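Local coordinates for protein cycloalternan-forming enzyme (PDB 5F7U) that belongs to glycoside hydrolase family 31 and joins a TIM-barrel domain to several beta-rich domains, among them a family 6 carbohydrate-binding module, at residues F425-F430 against W436-G441; Y524-T527 against G533-T536; F397-W402 against Y409-A414. The protein carries 1 engineered substitution. One frame throughout, in Å; residues are numbered along the deposited sequence. Where two conformers were deposited one is given.

All three contacts lie in the TIM-barrel domain. Contact 1 is the most open, set among loops at the start of helix 439-448. Contacts 2 and 3 are buried and reach the barrel sheet, through strands 534-536 and 396-399 respectively. Contact 1 is mostly polar: a phenol, a helix start and a water. Contact 2 has no hydrogen bond between its segments and is held by apolar packing. Contact 3 combines a pair of indoles with a backbone bond, beside bound sugar. The contacts also touch one another. Tyr524 of contact 2 meets Phe430 of contact 1, and its OH probably bonds to Tyr409 O of contact 3.

Contact 1: residues F425-F430 against W436-G441; sequences FSYDDF and WTDPKG
The side chain of Tyr427 is extended, with CG anti to the backbone N (chi1 -166°), and this carries its ring from the short 3-10 segment 427-429 to the start of helix 439-448. Lys440 also has CG anti to N, and its extended start (chi2 166°) lays CD over one face of the Tyr427 ring, near the rim. CD is 4.1 Å from Tyr427 CE2. The phenol oxygen does most of the touching. Lys440 N donates to Tyr427 OH at 3.2 Å, with a nearly straight N-H line of 162°. Lys440 CB and Pro439 CD each come to 3.3 Å from the same Tyr427 OH. Asp438 is the N-cap of the helix. Its OD1 accepts from Gly441 N at 2.9 Å, and the donor sits well above the carboxylate plane. Water 1 lies in the plane of the phenol ring at its edge. It donates to Asp438 OD1 at 2.9 Å; its 2.5 Å separation from Tyr427 OH is too short to be relied on. Nearby, Glu377 accepts from the backbone N of both Thr437 and Asp438. Two side chains serve the N-H groups of the first turn, Tyr427 and Asp438. Proline brings no N-H, Lys440 N is taken by the phenol, and Gly441 N by the cap. A loop phenol thus takes up an N-H of the first turn, next to the Asp438 cap.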
loop_
_atom_site.group_PDB
_atom_site.type_symbol
_atom_site.label_atom_id
_atom_site.label_comp_id
_atom_site.label_asym_id
_atom_site.label_seq_id
_atom_site.Cartn_x
_atom_site.Cartn_y
_atom_site.Cartn_z
ATOM N N PHE A 425 28.528 -23.531 -4.702
ATOM C CA PHE A 425 28.808 -23.800 -6.111
ATOM C C PHE A 425 29.137 -22.517 -6.876
ATOM O O PHE A 425 28.714 -21.412 -6.486
ATOM C CB PHE A 425 27.600 -24.469 -6.788
ATOM C CG PHE A 425 27.317 -25.861 -6.306
ATOM C CD1 PHE A 425 26.495 -26.082 -5.196
ATOM C CD2 PHE A 425 27.863 -26.962 -6.964
ATOM C CE1 PHE A 425 26.242 -27.375 -4.745
ATOM C CE2 PHE A 425 27.608 -28.260 -6.516
ATOM C CZ PHE A 425 26.799 -28.464 -5.403
ATOM N N SER A 426 29.898 -22.679 -7.956
ATOM C CA SER A 426 30.075 -21.654 -8.978
ATOM C C SER A 426 29.330 -22.168 -10.210
ATOM O O SER A 426 28.878 -23.334 -10.213
ATOM C CB SER A 426 31.565 -21.452 -9.283
ATOM O OG SER A 426 32.279 -21.085 -8.116
ATOM N N TYR A 427 29.193 -21.310 -11.237
ATOM C CA TYR A 427 28.515 -21.686 -12.493
ATOM C C TYR A 427 29.167 -22.893 -13.214
ATOM O O TYR A 427 28.458 -23.773 -13.724
ATOM C CB TYR A 427 28.483 -20.499 -13.447
ATOM C CG TYR A 427 27.538 -20.649 -14.626
ATOM C CD1 TYR A 427 26.163 -20.483 -14.459
ATOM C CD2 TYR A 427 28.021 -20.941 -15.915
ATOM C CE1 TYR A 427 25.290 -20.601 -15.534
ATOM C CE2 TYR A 427 27.150 -21.074 -16.997
ATOM C CZ TYR A 427 25.786 -20.882 -16.800
ATOM O OH TYR A 427 24.887 -21.008 -17.840
ATOM N N ASP A 428 30.503 -22.907 -13.223
ATOM C CA ASP A 428 31.322 -23.953 -13.856
ATOM C C ASP A 428 31.175 -25.332 -13.234
ATOM O O ASP A 428 31.579 -26.324 -13.845
ATOM C CB ASP A 428 32.809 -23.567 -13.825
ATOM C CG ASP A 428 33.134 -22.399 -14.733
ATOM O OD1 ASP A 428 32.262 -21.978 -15.528
ATOM O OD2 ASP A 428 34.275 -21.883 -14.646
ATOM N N ASP A 429 30.636 -25.397 -12.015
ATOM C CA ASP A 429 30.415 -26.686 -11.345
ATOM C C ASP A 429 29.284 -27.489 -11.991
ATOM O O ASP A 429 29.199 -28.700 -11.804
ATOM C CB ASP A 429 30.134 -26.485 -9.847
ATOM C CG ASP A 429 31.383 -26.111 -9.047
ATOM O OD1 ASP A 429 32.500 -26.607 -9.350
ATOM O OD2 ASP A 429 31.246 -25.327 -8.087
ATOM N N PHE A 430 28.410 -26.816 -12.740
ATOM C CA PHE A 430 27.199 -27.463 -13.261
ATOM C C PHE A 430 27.331 -27.871 -14.709
ATOM O O PHE A 430 28.032 -27.212 -15.478
ATOM C CB PHE A 430 26.005 -26.534 -13.103
ATOM C CG PHE A 430 25.713 -26.172 -11.687
ATOM C CD1 PHE A 430 25.107 -27.098 -10.824
ATOM C CD2 PHE A 430 26.028 -24.900 -11.208
ATOM C CE1 PHE A 430 24.819 -26.754 -9.506
ATOM C CE2 PHE A 430 25.744 -24.551 -9.888
ATOM C CZ PHE A 430 25.126 -25.478 -9.040
ATOM N N TRP A 436 16.775 -26.409 -18.918
ATOM C CA TRP A 436 17.628 -25.234 -18.801
ATOM C C TRP A 436 19.028 -25.600 -19.234
ATOM O O TRP A 436 19.871 -25.938 -18.403
ATOM C CB TRP A 436 17.664 -24.706 -17.374
ATOM C CG TRP A 436 16.328 -24.459 -16.784
ATOM C CD1 TRP A 436 15.669 -25.277 -15.909
ATOM C CD2 TRP A 436 15.457 -23.350 -17.034
ATOM N NE1 TRP A 436 14.452 -24.728 -15.576
ATOM C CE2 TRP A 436 14.290 -23.558 -16.264
ATOM C CE3 TRP A 436 15.546 -22.192 -17.837
ATOM C CZ2 TRP A 436 13.224 -22.650 -16.257
ATOM C CZ3 TRP A 436 14.482 -21.283 -17.828
ATOM C CH2 TRP A 436 13.337 -21.522 -17.050
ATOM N N THR A 437 19.275 -25.527 -20.529
ATOM C CA THR A 437 20.590 -25.926 -21.049
ATOM C C THR A 437 21.626 -24.794 -20.937
ATOM O O THR A 437 22.832 -25.059 -21.007
ATOM C CB THR A 437 20.531 -26.382 -22.523
ATOM O OG1 THR A 437 20.104 -25.285 -23.336
ATOM C CG2 THR A 437 19.622 -27.580 -22.701
ATOM N N ASP A 438 21.167 -23.543 -20.793
ATOM C CA ASP A 438 22.085 -22.403 -20.701
ATOM C C ASP A 438 21.432 -21.254 -19.913
ATOM O O ASP A 438 20.962 -20.298 -20.527
ATOM C CB ASP A 438 22.501 -21.956 -22.122
ATOM C CG ASP A 438 23.412 -20.722 -22.139
ATOM O OD1 ASP A 438 24.011 -20.343 -21.102
ATOM O OD2 ASP A 438 23.525 -20.127 -23.237
ATOM N N PRO A 439 21.400 -21.348 -18.559
ATOM C CA PRO A 439 20.724 -20.290 -17.779
ATOM C C PRO A 439 21.311 -18.885 -18.000
ATOM O O PRO A 439 20.562 -17.894 -18.093
ATOM C CB PRO A 439 20.903 -20.749 -16.317
ATOM C CG PRO A 439 21.094 -22.225 -16.409
ATOM C CD PRO A 439 21.867 -22.445 -17.687
ATOM N N LYS A 440 22.629 -18.805 -18.125
ATOM C CA LYS A 440 23.313 -17.539 -18.422
ATOM C C LYS A 440 22.784 -16.937 -19.727
ATOM O O LYS A 440 22.417 -15.768 -19.770
ATOM C CB LYS A 440 24.821 -17.794 -18.537
ATOM C CG LYS A 440 25.696 -16.611 -18.201
ATOM C CD LYS A 440 27.150 -17.051 -18.015
ATOM C CE LYS A 440 27.916 -17.109 -19.321
ATOM N NZ LYS A 440 29.385 -17.236 -19.084
ATOM N N GLY A 441 22.723 -17.738 -20.787
ATOM C CA GLY A 441 22.207 -17.267 -22.075
ATOM C C GLY A 441 20.740 -16.897 -22.028
ATOM O O GLY A 441 20.308 -15.962 -22.682
HETATM O O HOH W 1 25.877 -22.180 -19.864
#

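Contact 2: residues Y524-T527 against G533-T536; sequences YLLT and GFKT
Phe534 and Leu526 bury the most surface here, and Leu525 adds a smaller share. Phe534 starts on strand 534-536 and Leu526 on helix 523-527, and the two side chains approach from opposite directions. Leu526 CD1 makes the closest approach, at 3.9 Å from Phe534 CE2. The same methyl is 4.0 Å from Phe534 CZ, so it sits against the outer end of the ring. It comes in obliquely to the ring. In both residues CG lies anti to the carbonyl carbon, with chi1 -72° for Leu526 and -62° for Phe534. These torsions help bring the methyl and the ring end together between helix and strand. Leu525 supplies a second methyl from the same helix. Its CD1 is near the ring plane, at the edge, 4.4 Å from Phe534 CE1. The two methyls thus meet the ring at CE2 and CE1, the atoms flanking CZ. All three residues are buried, and what joins the segments is apolar packing alone. On the helix side, Leu526 also rests on Phe573 of helix 555-577, and Leu525 on Trp411 of a loop. The Phe534 ring meets Tyr570 of that same helix edge-to-face. Strand 534-536 is the fourth of the barrel, between strands 452-457 and 584-585. The next residue on it, Lys535, belongs to the glycan pocket and forms a salt bridge with Glu400, while Phe534 packs toward the surrounding helices.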
loop_
_atom_site.group_PDB
_atom_site.type_symbol
_atom_site.label_atom_id
_atom_site.label_comp_id
_atom_site.label_asym_id
_atom_site.label_seq_id
_atom_site.Cartn_x
_atom_site.Cartn_y
_atom_site.Cartn_z
ATOM N N TYR A 524 26.405 -17.254 -7.036
ATOM C CA TYR A 524 26.647 -17.470 -8.464
ATOM C C TYR A 524 25.477 -17.020 -9.365
ATOM O O TYR A 524 25.700 -16.659 -10.522
ATOM C CB TYR A 524 27.050 -18.935 -8.742
ATOM C CG TYR A 524 25.879 -19.873 -8.911
ATOM C CD1 TYR A 524 25.192 -20.372 -7.793
ATOM C CD2 TYR A 524 25.458 -20.278 -10.193
ATOM C CE1 TYR A 524 24.105 -21.232 -7.948
ATOM C CE2 TYR A 524 24.369 -21.148 -10.355
ATOM C CZ TYR A 524 23.701 -21.614 -9.232
ATOM O OH TYR A 524 22.623 -22.468 -9.378
ATOM N N LEU A 525 24.251 -17.021 -8.821
ATOM C CA LEU A 525 23.061 -16.587 -9.562
ATOM C C LEU A 525 23.157 -15.115 -9.914
ATOM O O LEU A 525 22.718 -14.690 -10.981
ATOM C CB LEU A 525 21.763 -16.867 -8.774
ATOM C CG LEU A 525 21.504 -18.352 -8.424
ATOM C CD1 LEU A 525 20.413 -18.466 -7.363
ATOM C CD2 LEU A 525 21.125 -19.173 -9.659
ATOM N N LEU A 526 23.772 -14.360 -9.015
ATOM C CA LEU A 526 23.950 -12.922 -9.188
ATOM C C LEU A 526 25.235 -12.602 -9.963
ATOM O O LEU A 526 25.200 -11.850 -10.936
ATOM C CB LEU A 526 23.929 -12.241 -7.819
ATOM C CG LEU A 526 22.539 -12.199 -7.155
ATOM C CD1 LEU A 526 22.670 -12.176 -5.647
ATOM C CD2 LEU A 526 21.732 -11.003 -7.615
ATOM N N THR A 527 26.351 -13.199 -9.559
ATOM C CA THR A 527 27.645 -12.815 -10.122
ATOM C C THR A 527 27.845 -13.361 -11.546
ATOM O O THR A 527 28.418 -12.667 -12.395
ATOM C CB THR A 527 28.811 -13.238 -9.209
ATOM O OG1 THR A 527 28.763 -14.645 -9.005
ATOM C CG2 THR A 527 28.707 -12.551 -7.853
ATOM N N GLY A 533 17.430 -10.025 -8.987
ATOM C CA GLY A 533 16.813 -10.014 -7.669
ATOM C C GLY A 533 16.045 -11.292 -7.411
ATOM O O GLY A 533 16.151 -12.254 -8.168
ATOM N N PHE A 534 15.294 -11.284 -6.327
ATOM C CA PHE A 534 14.582 -12.474 -5.875
ATOM C C PHE A 534 13.139 -12.166 -5.541
ATOM O O PHE A 534 12.825 -11.095 -4.982
ATOM C CB PHE A 534 15.235 -13.032 -4.616
ATOM C CG PHE A 534 16.660 -13.473 -4.806
ATOM C CD1 PHE A 534 16.942 -14.678 -5.431
ATOM C CD2 PHE A 534 17.726 -12.667 -4.370
ATOM C CE1 PHE A 534 18.272 -15.106 -5.601
ATOM C CE2 PHE A 534 19.056 -13.073 -4.552
ATOM C CZ PHE A 534 19.324 -14.305 -5.158
ATOM N N LYS A 535 12.276 -13.127 -5.856
ATOM C CA LYS A 535 10.908 -13.117 -5.342
ATOM C C LYS A 535 10.899 -13.960 -4.079
ATOM O O LYS A 535 10.777 -15.187 -4.131
ATOM C CB LYS A 535 9.895 -13.617 -6.388
ATOM C CG LYS A 535 8.431 -13.653 -5.863
ATOM C CD LYS A 535 7.461 -14.064 -6.979
ATOM C CE LYS A 535 6.020 -13.996 -6.453
ATOM N NZ LYS A 535 5.008 -14.384 -7.498
ATOM N N THR A 536 11.055 -13.277 -2.952
ATOM C CA THR A 536 11.167 -13.926 -1.649
ATOM C C THR A 536 9.788 -14.142 -1.056
ATOM O O THR A 536 9.198 -13.245 -0.458
ATOM C CB THR A 536 12.087 -13.118 -0.713
ATOM O OG1 THR A 536 11.927 -11.725 -0.977
ATOM C CG2 THR A 536 13.534 -13.493 -0.969
#

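Contact 3: residues F397-W402 against Y409-A414; sequences FVLEQW and YIWNNA. With GLC (alpha-D-glucopyranose), chain F; GLC (alpha-D-glucopyranose), chain B.
Strand 396-399 is the second strand of the TIM barrel, and the loop after it turns back so that Trp402 meets Trp411. The indoles form a T-shaped, edge-to-face pair. Trp402 gives the edge, with CE3 over the centre of the Trp411 face and 3.5 Å from Trp411 CD2. The six-membered ring centroids are 4.8 Å apart and the planes are at 64°. A chi1 of 72° sets the Trp402 indole between its own N and carbonyl carbon, and CH2 then reaches Tyr409 C at 3.7 Å. Trp402 NE1 bonds to Trp456 O of the next barrel strand. Leu399 CD1 meets the edge of Trp411, 4.2 Å from CZ3. The backbones are joined by Asn412 N donating to Trp402 O at 3.0 Å, almost straight at 172°. Water 2 accepts from Asn412 ND2 and lies 2.8 Å from Gln401 O, to which it may donate. Glu400, just past the strand, accepts at OE1 from O4 of the chain F alpha-D-glucopyranose at 2.7 Å. Its OE1 is also bonded to Asn372 ND2. The chemistry is divided: buried indoles and a backbone bond join two parts of one loop, Leu399 adds the strand, and Glu400, outside this packing, binds sugar.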
loop_
_atom_site.group_PDB
_atom_site.type_symbol
_atom_site.label_atom_id
_atom_site.label_comp_id
_atom_site.label_asym_id
_atom_site.label_seq_id
_atom_site.Cartn_x
_atom_site.Cartn_y
_atom_site.Cartn_z
ATOM N N PHE A 397 10.536 -9.561 -15.160
ATOM C CA PHE A 397 10.295 -10.945 -15.559
ATOM C C PHE A 397 10.531 -11.819 -14.333
ATOM O O PHE A 397 11.536 -11.658 -13.625
ATOM C CB PHE A 397 11.240 -11.349 -16.705
ATOM C CG PHE A 397 10.818 -12.604 -17.433
ATOM C CD1 PHE A 397 11.063 -13.869 -16.899
ATOM C CD2 PHE A 397 10.210 -12.516 -18.687
ATOM C CE1 PHE A 397 10.654 -15.020 -17.574
ATOM C CE2 PHE A 397 9.804 -13.666 -19.376
ATOM C CZ PHE A 397 10.028 -14.920 -18.824
ATOM N N VAL A 398 9.600 -12.717 -14.050
ATOM C CA VAL A 398 9.740 -13.550 -12.858
ATOM C C VAL A 398 9.790 -15.007 -13.288
ATOM O O VAL A 398 9.005 -15.410 -14.146
ATOM C CB VAL A 398 8.554 -13.369 -11.872
ATOM C CG1 VAL A 398 8.753 -14.232 -10.614
ATOM C CG2 VAL A 398 8.359 -11.893 -11.490
ATOM N N LEU A 399 10.709 -15.780 -12.699
ATOM C CA LEU A 399 10.665 -17.240 -12.828
ATOM C C LEU A 399 10.435 -17.868 -11.474
ATOM O O LEU A 399 11.170 -17.588 -10.530
ATOM C CB LEU A 399 11.959 -17.809 -13.436
ATOM C CG LEU A 399 12.100 -17.690 -14.952
ATOM C CD1 LEU A 399 13.443 -18.296 -15.315
ATOM C CD2 LEU A 399 10.973 -18.449 -15.648
ATOM N N GLU A 400 9.428 -18.732 -11.400
ATOM C CA GLU A 400 9.141 -19.476 -10.192
ATOM C C GLU A 400 9.577 -20.912 -10.309
ATOM O O GLU A 400 10.310 -21.412 -9.434
ATOM C CB GLU A 400 7.653 -19.399 -9.846
ATOM C CG GLU A 400 7.206 -17.986 -9.520
ATOM C CD GLU A 400 5.870 -17.924 -8.820
ATOM O OE1 GLU A 400 5.015 -18.822 -9.044
ATOM O OE2 GLU A 400 5.678 -16.963 -8.038
ATOM N N GLN A 401 9.151 -21.565 -11.387
ATOM C CA GLN A 401 9.388 -22.986 -11.583
ATOM C C GLN A 401 10.735 -23.199 -12.308
ATOM O O GLN A 401 10.813 -23.776 -13.405
ATOM C CB GLN A 401 8.196 -23.598 -12.321
ATOM C CG GLN A 401 8.071 -25.090 -12.098
ATOM C CD GLN A 401 6.887 -25.750 -12.772
ATOM O OE1 GLN A 401 6.853 -26.973 -12.816
ATOM N NE2 GLN A 401 5.949 -24.979 -13.325
ATOM N N TRP A 402 11.797 -22.731 -11.653
ATOM C CA TRP A 402 13.122 -22.652 -12.267
ATOM C C TRP A 402 14.112 -23.666 -11.708
ATOM O O TRP A 402 15.097 -24.004 -12.367
ATOM C CB TRP A 402 13.701 -21.226 -12.116
ATOM C CG TRP A 402 14.131 -20.869 -10.696
ATOM C CD1 TRP A 402 13.360 -20.266 -9.730
ATOM C CD2 TRP A 402 15.434 -21.062 -10.111
ATOM N NE1 TRP A 402 14.099 -20.088 -8.579
ATOM C CE2 TRP A 402 15.367 -20.581 -8.781
ATOM C CE3 TRP A 402 16.655 -21.615 -10.579
ATOM C CZ2 TRP A 402 16.470 -20.611 -7.912
ATOM C CZ3 TRP A 402 17.752 -21.654 -9.708
ATOM C CH2 TRP A 402 17.649 -21.147 -8.385
ATOM N N TYR A 409 18.435 -23.524 -4.999
ATOM C CA TYR A 409 19.490 -22.670 -5.530
ATOM C C TYR A 409 20.192 -23.258 -6.760
ATOM O O TYR A 409 21.128 -22.649 -7.284
ATOM C CB TYR A 409 20.478 -22.216 -4.436
ATOM C CG TYR A 409 21.262 -23.325 -3.780
ATOM C CD1 TYR A 409 22.400 -23.843 -4.390
ATOM C CD2 TYR A 409 20.882 -23.832 -2.527
ATOM C CE1 TYR A 409 23.123 -24.870 -3.796
ATOM C CE2 TYR A 409 21.607 -24.854 -1.915
ATOM C CZ TYR A 409 22.724 -25.362 -2.556
ATOM O OH TYR A 409 23.480 -26.364 -1.975
ATOM N N ILE A 410 19.708 -24.412 -7.229
ATOM C CA ILE A 410 20.263 -25.112 -8.391
ATOM C C ILE A 410 19.163 -25.190 -9.450
ATOM O O ILE A 410 18.008 -25.491 -9.128
ATOM C CB ILE A 410 20.768 -26.521 -8.013
ATOM C CG1 ILE A 410 21.895 -26.412 -6.967
ATOM C CG2 ILE A 410 21.230 -27.326 -9.245
ATOM C CD1 ILE A 410 22.319 -27.743 -6.348
ATOM N N TRP A 411 19.538 -24.892 -10.696
ATOM C CA TRP A 411 18.638 -24.969 -11.847
ATOM C C TRP A 411 18.099 -26.373 -12.045
ATOM O O TRP A 411 18.833 -27.371 -11.891
ATOM C CB TRP A 411 19.347 -24.474 -13.121
ATOM C CG TRP A 411 19.526 -23.012 -13.062
ATOM C CD1 TRP A 411 20.573 -22.333 -12.487
ATOM C CD2 TRP A 411 18.590 -22.016 -13.515
ATOM N NE1 TRP A 411 20.351 -20.960 -12.582
ATOM C CE2 TRP A 411 19.146 -20.746 -13.204
ATOM C CE3 TRP A 411 17.339 -22.075 -14.173
ATOM C CZ2 TRP A 411 18.493 -19.543 -13.509
ATOM C CZ3 TRP A 411 16.693 -20.865 -14.483
ATOM C CH2 TRP A 411 17.284 -19.620 -14.146
ATOM N N ASN A 412 16.825 -26.454 -12.415
ATOM C CA ASN A 412 16.218 -27.751 -12.712
ATOM C C ASN A 412 17.019 -28.523 -13.768
ATOM O O ASN A 412 17.516 -27.938 -14.742
ATOM C CB ASN A 412 14.767 -27.578 -13.178
ATOM C CG ASN A 412 13.921 -28.791 -12.882
ATOM O OD1 ASN A 412 14.398 -29.754 -12.247
ATOM N ND2 ASN A 412 12.646 -28.754 -13.309
ATOM N N ASN A 413 17.162 -29.831 -13.535
ATOM C CA ASN A 413 17.870 -30.758 -14.443
ATOM C C ASN A 413 19.399 -30.599 -14.487
ATOM O O ASN A 413 20.072 -31.361 -15.203
ATOM C CB ASN A 413 17.335 -30.722 -15.903
ATOM C CG ASN A 413 15.830 -30.951 -16.032
ATOM O OD1 ASN A 413 15.239 -30.495 -17.007
ATOM N ND2 ASN A 413 15.212 -31.664 -15.085
ATOM N N ALA A 414 19.959 -29.657 -13.721
ATOM C CA ALA A 414 21.427 -29.483 -13.688
ATOM C C ALA A 414 22.076 -30.652 -12.959
ATOM O O ALA A 414 21.568 -31.120 -11.935
ATOM C CB ALA A 414 21.817 -28.162 -13.026
HETATM C C1 GLC F . 2.976 -18.898 -3.330
HETATM C C2 GLC F . 2.886 -17.489 -3.955
HETATM C C3 GLC F . 2.478 -17.512 -5.441
HETATM C C4 GLC F . 3.388 -18.466 -6.231
HETATM C C5 GLC F . 3.587 -19.796 -5.492
HETATM C C6 GLC F . 4.607 -20.711 -6.151
HETATM O O2 GLC F . 2.087 -16.630 -3.136
HETATM O O3 GLC F . 2.561 -16.201 -6.029
HETATM O O4 GLC F . 2.825 -18.720 -7.531
HETATM O O5 GLC F . 3.940 -19.642 -4.102
HETATM O O6 GLC F . 4.527 -21.967 -5.449
HETATM C C1 GLC B . 4.521 -23.079 -6.379
HETATM C C2 GLC B . 4.331 -24.396 -5.614
HETATM C C3 GLC B . 5.621 -24.817 -4.898
HETATM C C4 GLC B . 6.811 -24.823 -5.858
HETATM C C5 GLC B . 6.920 -23.430 -6.496
HETATM C C6 GLC B . 8.112 -23.248 -7.427
HETATM O O2 GLC B . 3.305 -24.246 -4.630
HETATM O O3 GLC B . 5.460 -26.113 -4.310
HETATM O O4 GLC B . 8.000 -25.153 -5.129
HETATM O O5 GLC B . 5.699 -23.132 -7.204
HETATM O O6 GLC B . 7.901 -24.030 -8.607
HETATM O O HOH W 2 12.094 -26.042 -14.363
#